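Local coordinates for protein mandelate racemase/muconate lactonizing enzyme/Enolase superfamily (Rhodobacter sphaeroides, PDB 2HZG) that belongs to the enolase superfamily, pairing an N-terminal capping domain with a barrel of parallel strands and surrounding helices that holds a sodium ion, at residues G105-L110 with L284-R289; V223-E228 with R249-E254. All blocks are in the same frame, centred on the assembly; numbering follows the deposited sequence.

Interaction 1. Residues G105-L110 with L284-R289; sequences GIEMAL and LGPAKR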
loop_
_atom_site.group_PDB
_atom_site.type_symbol
_atom_site.label_atom_id
_atom_site.label_comp_id
_atom_site.label_asym_id
_atom_site.label_seq_id
_atom_site.Cartn_x
_atom_site.Cartn_y
_atom_site.Cartn_z
ATOM N N GLY A 105 -4.555 4.043 -13.716
ATOM C CA GLY A 105 -4.885 4.967 -14.806
ATOM C C GLY A 105 -4.308 4.502 -16.143
ATOM O O GLY A 105 -4.955 4.633 -17.175
ATOM N N ILE A 106 -3.092 3.948 -16.103
ATOM C CA ILE A 106 -2.426 3.412 -17.301
ATOM C C ILE A 106 -3.200 2.234 -17.857
ATOM O O ILE A 106 -3.492 2.195 -19.038
ATOM C CB ILE A 106 -0.970 2.979 -16.999
ATOM C CG1 ILE A 106 -0.119 4.212 -16.690
ATOM C CG2 ILE A 106 -0.352 2.125 -18.175
ATOM C CD1 ILE A 106 1.150 3.911 -15.946
ATOM N N GLU A 107 -3.543 1.292 -16.987
ATOM C CA GLU A 107 -4.211 0.062 -17.373
ATOM C C GLU A 107 -5.598 0.351 -17.991
ATOM O O GLU A 107 -5.942 -0.193 -19.042
ATOM C CB GLU A 107 -4.282 -0.879 -16.152
ATOM C CG GLU A 107 -4.653 -2.352 -16.439
ATOM C CD GLU A 107 -6.169 -2.582 -16.473
ATOM O OE1 GLU A 107 -6.982 -1.596 -16.478
ATOM O OE2 GLU A 107 -6.563 -3.759 -16.467
ATOM N N MET A 108 -6.390 1.210 -17.353
ATOM C CA MET A 108 -7.681 1.549 -17.932
ATOM C C MET A 108 -7.540 2.296 -19.271
ATOM O O MET A 108 -8.374 2.098 -20.153
ATOM C CB MET A 108 -8.597 2.293 -16.937
ATOM C CG MET A 108 -8.289 3.740 -16.708
ATOM S SD MET A 108 -9.501 4.577 -15.642
ATOM C CE MET A 108 -9.274 3.615 -14.135
ATOM N N ALA A 109 -6.481 3.112 -19.421
ATOM C CA ALA A 109 -6.194 3.803 -20.695
ATOM C C ALA A 109 -5.871 2.814 -21.811
ATOM O O ALA A 109 -6.149 3.087 -22.977
ATOM C CB ALA A 109 -5.037 4.822 -20.530
ATOM N N LEU A 110 -5.289 1.668 -21.447
ATOM C CA LEU A 110 -5.038 0.577 -22.395
ATOM C C LEU A 110 -6.317 -0.075 -22.905
ATOM O O LEU A 110 -6.442 -0.340 -24.109
ATOM C CB LEU A 110 -4.095 -0.490 -21.792
ATOM C CG LEU A 110 -2.724 0.009 -21.342
ATOM C CD1 LEU A 110 -1.849 -1.189 -20.950
ATOM C CD2 LEU A 110 -2.099 0.836 -22.464
ATOM N N LEU A 284 -9.087 -2.142 -14.781
ATOM C CA LEU A 284 -10.262 -2.976 -15.061
ATOM C C LEU A 284 -9.999 -4.446 -14.778
ATOM O O LEU A 284 -10.888 -5.153 -14.310
ATOM C CB LEU A 284 -10.714 -2.805 -16.520
ATOM C CG LEU A 284 -11.622 -1.599 -16.888
ATOM C CD1 LEU A 284 -11.221 -0.285 -16.249
ATOM C CD2 LEU A 284 -11.806 -1.440 -18.409
ATOM N N GLY A 285 -8.791 -4.899 -15.099
ATOM C CA GLY A 285 -8.418 -6.297 -14.900
ATOM C C GLY A 285 -8.649 -6.796 -13.483
ATOM O O GLY A 285 -9.404 -7.750 -13.289
ATOM N N PRO A 286 -7.948 -6.202 -12.490
ATOM C CA PRO A 286 -8.129 -6.622 -11.085
ATOM C C PRO A 286 -9.569 -6.451 -10.618
ATOM O O PRO A 286 -10.070 -7.295 -9.891
ATOM C CB PRO A 286 -7.186 -5.693 -10.310
ATOM C CG PRO A 286 -6.144 -5.324 -11.327
ATOM C CD PRO A 286 -6.899 -5.175 -12.609
ATOM N N ALA A 287 -10.227 -5.374 -11.057
ATOM C CA ALA A 287 -11.614 -5.136 -10.702
ATOM C C ALA A 287 -12.548 -6.238 -11.214
ATOM O O ALA A 287 -13.402 -6.715 -10.485
ATOM C CB ALA A 287 -12.044 -3.772 -11.233
ATOM N N LYS A 288 -12.378 -6.629 -12.480
ATOM C CA LYS A 288 -13.112 -7.743 -13.065
ATOM C C LYS A 288 -12.805 -9.055 -12.318
ATOM O O LYS A 288 -13.690 -9.890 -12.104
ATOM C CB LYS A 288 -12.735 -7.869 -14.554
ATOM C CG LYS A 288 -13.321 -9.065 -15.279
ATOM C CD LYS A 288 -14.844 -9.017 -15.400
ATOM C CE LYS A 288 -15.355 -10.089 -16.414
ATOM N NZ LYS A 288 -14.794 -11.444 -16.103
ATOM N N ARG A 289 -11.546 -9.228 -11.938
ATOM C CA ARG A 289 -11.152 -10.379 -11.132
ATOM C C ARG A 289 -11.938 -10.387 -9.807
ATOM O O ARG A 289 -12.455 -11.424 -9.413
ATOM C CB ARG A 289 -9.641 -10.369 -10.905
ATOM C CG ARG A 289 -9.108 -11.649 -10.342
ATOM C CD ARG A 289 -7.621 -11.561 -10.135
ATOM N NE ARG A 289 -7.149 -12.723 -9.375
ATOM C CZ ARG A 289 -5.965 -12.794 -8.791
ATOM N NH1 ARG A 289 -5.120 -11.762 -8.873
ATOM N NH2 ARG A 289 -5.639 -13.891 -8.123
#
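The carboxylate of E107 is the flat group of this contact, and it meets the first turn of helix 284-297 with both oxygens. L284 N approaches from above the carboxylate plane, 38° out of it, and lies 2.8 Å from E107 OE1. G285 N comes to the other oxygen on its syn side, with 2.9 Å between G285 N and E107 OE2. The first two backbone N-H groups of helix 284-297 are thus received by one carboxylate that comes from another helix, distant along the chain. The helix dipole would probably favour the ionised carboxylate. The torsions of E107 place it: CG lies anti to the backbone N (chi1 -166°), and a bend at chi2 then swings the carboxylate across the helix end. OE2 also accepts a hydrogen bond from W111 NE1, so two donors hold that oxygen and limit rotation of the group. Beside this polar grip, M108 CB lies 3.7 Å from L284 CD1, the apolar touch of the pair. The segment axes are nearly perpendicular (89°) and 10.0 Å apart, and the two segments bury 162 Å² between them. M108 and L284 both also pack on C278 of helix 278-281 and A314 of helix 309-316, placing the contact where helix 99-118 of the capping region meets helices of the barrel.

Interaction 2. Residues V223-E228 with R249-E254; sequences VLWLEE and RIAGGE. With NA (sodium ion), chain C.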
loop_
_atom_site.group_PDB
_atom_site.type_symbol
_atom_site.label_atom_id
_atom_site.label_comp_id
_atom_site.label_asym_id
_atom_site.label_seq_id
_atom_site.Cartn_x
_atom_site.Cartn_y
_atom_site.Cartn_z
ATOM N N VAL A 223 -31.216 2.106 7.194
ATOM C CA VAL A 223 -30.011 2.165 6.354
ATOM C C VAL A 223 -29.634 0.789 5.770
ATOM O O VAL A 223 -29.604 -0.237 6.477
ATOM C CB VAL A 223 -28.832 2.829 7.111
ATOM C CG1 VAL A 223 -27.538 2.831 6.269
ATOM C CG2 VAL A 223 -29.197 4.263 7.506
ATOM N N LEU A 224 -29.372 0.773 4.469
ATOM C CA LEU A 224 -29.025 -0.459 3.758
ATOM C C LEU A 224 -27.626 -0.993 4.126
ATOM O O LEU A 224 -27.460 -2.183 4.393
ATOM C CB LEU A 224 -29.139 -0.242 2.238
ATOM C CG LEU A 224 -28.730 -1.384 1.292
ATOM C CD1 LEU A 224 -29.673 -2.580 1.437
ATOM C CD2 LEU A 224 -28.659 -0.900 -0.174
ATOM N N TRP A 225 -26.620 -0.115 4.103
ATOM C CA TRP A 225 -25.283 -0.537 4.432
ATOM C C TRP A 225 -24.513 0.557 5.137
ATOM O O TRP A 225 -24.825 1.757 5.022
ATOM C CB TRP A 225 -24.509 -1.079 3.200
ATOM C CG TRP A 225 -23.944 -0.030 2.220
ATOM C CD1 TRP A 225 -23.080 1.010 2.502
ATOM C CD2 TRP A 225 -24.175 0.026 0.801
ATOM N NE1 TRP A 225 -22.784 1.712 1.337
ATOM C CE2 TRP A 225 -23.440 1.120 0.289
ATOM C CE3 TRP A 225 -24.936 -0.751 -0.086
ATOM C CZ2 TRP A 225 -23.457 1.463 -1.071
ATOM C CZ3 TRP A 225 -24.945 -0.417 -1.423
ATOM C CH2 TRP A 225 -24.203 0.680 -1.905
ATOM N N LEU A 226 -23.512 0.108 5.880
ATOM C CA LEU A 226 -22.569 0.958 6.570
ATOM C C LEU A 226 -21.235 0.681 5.925
ATOM O O LEU A 226 -20.730 -0.432 5.982
ATOM C CB LEU A 226 -22.534 0.608 8.064
ATOM C CG LEU A 226 -21.435 1.305 8.873
ATOM C CD1 LEU A 226 -21.649 2.832 8.879
ATOM C CD2 LEU A 226 -21.369 0.699 10.295
ATOM N N GLU A 227 -20.668 1.712 5.308
ATOM C CA GLU A 227 -19.497 1.582 4.448
ATOM C C GLU A 227 -18.223 2.035 5.165
ATOM O O GLU A 227 -18.223 3.042 5.877
ATOM C CB GLU A 227 -19.751 2.386 3.169
ATOM C CG GLU A 227 -18.597 2.492 2.199
ATOM C CD GLU A 227 -19.012 3.147 0.893
ATOM O OE1 GLU A 227 -20.205 3.090 0.519
ATOM O OE2 GLU A 227 -18.119 3.690 0.212
ATOM N N GLU A 228 -17.157 1.254 5.002
ATOM C CA GLU A 228 -15.840 1.577 5.569
ATOM C C GLU A 228 -15.873 1.946 7.056
ATOM O O GLU A 228 -15.388 3.021 7.425
ATOM C CB GLU A 228 -15.176 2.725 4.777
ATOM C CG GLU A 228 -14.699 2.323 3.379
ATOM C CD GLU A 228 -13.335 2.923 3.051
ATOM O OE1 GLU A 228 -12.331 2.135 3.002
ATOM O OE2 GLU A 228 -13.264 4.183 2.889
ATOM N N ARG A 249 -26.109 -3.794 6.650
ATOM C CA ARG A 249 -24.990 -4.633 6.245
ATOM C C ARG A 249 -23.713 -3.819 6.175
ATOM O O ARG A 249 -23.766 -2.591 6.161
ATOM C CB ARG A 249 -25.327 -5.326 4.921
ATOM C CG ARG A 249 -26.484 -6.318 5.126
ATOM C CD ARG A 249 -27.108 -6.714 3.814
ATOM N NE ARG A 249 -26.245 -7.638 3.079
ATOM C CZ ARG A 249 -26.491 -8.081 1.851
ATOM N NH1 ARG A 249 -27.574 -7.670 1.194
ATOM N NH2 ARG A 249 -25.642 -8.926 1.276
ATOM N N ILE A 250 -22.566 -4.496 6.169
ATOM C CA ILE A 250 -21.283 -3.797 6.110
ATOM C C ILE A 250 -20.790 -3.791 4.657
ATOM O O ILE A 250 -20.957 -4.770 3.927
ATOM C CB ILE A 250 -20.212 -4.406 7.092
ATOM C CG1 ILE A 250 -20.771 -4.568 8.524
ATOM C CG2 ILE A 250 -18.916 -3.570 7.099
ATOM C CD1 ILE A 250 -21.524 -3.360 9.104
ATOM N N ALA A 251 -20.238 -2.662 4.244
ATOM C CA ALA A 251 -19.699 -2.522 2.892
ATOM C C ALA A 251 -18.294 -1.982 2.965
ATOM O O ALA A 251 -17.941 -1.271 3.906
ATOM C CB ALA A 251 -20.586 -1.586 2.042
ATOM N N GLY A 252 -17.481 -2.318 1.969
ATOM C CA GLY A 252 -16.164 -1.703 1.849
ATOM C C GLY A 252 -15.421 -2.238 0.647
ATOM O O GLY A 252 -15.990 -2.978 -0.164
ATOM N N GLY A 253 -14.136 -1.886 0.563
ATOM C CA GLY A 253 -13.277 -2.335 -0.519
ATOM C C GLY A 253 -12.712 -1.227 -1.380
ATOM O O GLY A 253 -11.809 -1.474 -2.182
ATOM N N GLU A 254 -13.221 -0.002 -1.237
ATOM C CA GLU A 254 -12.735 1.084 -2.093
ATOM C C GLU A 254 -11.243 1.380 -1.899
ATOM O O GLU A 254 -10.586 1.941 -2.789
ATOM C CB GLU A 254 -13.523 2.355 -1.842
ATOM C CG GLU A 254 -13.066 3.088 -0.591
ATOM C CD GLU A 254 -13.818 4.367 -0.433
ATOM O OE1 GLU A 254 -13.200 5.437 -0.555
ATOM O OE2 GLU A 254 -15.047 4.284 -0.222
HETATM NA NA NA C . -16.729 5.577 0.208
HETATM O O HOH W 1 -11.780 -0.331 1.822
HETATM O O HOH W 2 -11.139 5.543 1.732
HETATM O O HOH W 3 -15.248 5.577 2.637
HETATM O O HOH W 4 -15.035 7.275 -0.344
HETATM O O HOH W 5 -17.952 6.764 -1.714
#
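Two neighbouring parallel strands of the barrel, joined through helix 235-242 in a beta-alpha-beta unit, bring E227 and E254 together at the sodium site. E227 OE2 binds the sodium ion at 2.3 Å and E254 OE2 at 2.2 Å; D199 is the third protein ligand, and three waters bring the coordination to six. E227 CG is anti to the backbone N (chi1 174°) and the chain beyond it extended, which carries the carboxylate out to the ion. The two carboxylates cross at about a right angle, with planes 64° apart, and the shared ion probably offsets the 3.2 Å approach of E227 OE2 to E254 OE2. K165 pairs with E227 OE1, which also receives W225 NE1 on its anti lone pair, while R280 forms a salt bridge with E254 OE1. The E228 carboxylate instead stacks on that of E254, planes 8° apart, with E228 OE2 3.4 Å from E254 CD; Q202 bonds its OE1. Farther back, A251 CB sits over one face of W225, 3.8 Å from the centroid of the five-membered ring. A ladder of four backbone bonds fixes the register; its shortest, L226 N to R249 O, is 2.7 Å. On the outer face L226 and I250 pack against L241 of helix 235-242, whereas W225 and A251 face inward on Q275 of strand 273-276, and strand 195-199 borders strand 225-227 on its other side.

Overall arrangement
Interaction 1 lies at a buried junction between the N-terminal region and a barrel helix, whereas interaction 2 lies within the barrel and carries two of the three protein ligands of the sodium ion. Their centres are 23 Å apart and their nearest atoms about 9 Å, without touching. Along the chain, 223-228 and 249-254 fall inside the long loop that 105-110 and 284-289 close. Both contacts use glutamates, but to different ends: E107 receives backbone N-H groups at a helix start, while E227 and E254 bind the ion and pair with K165 and R280, and E228 stacks on E254.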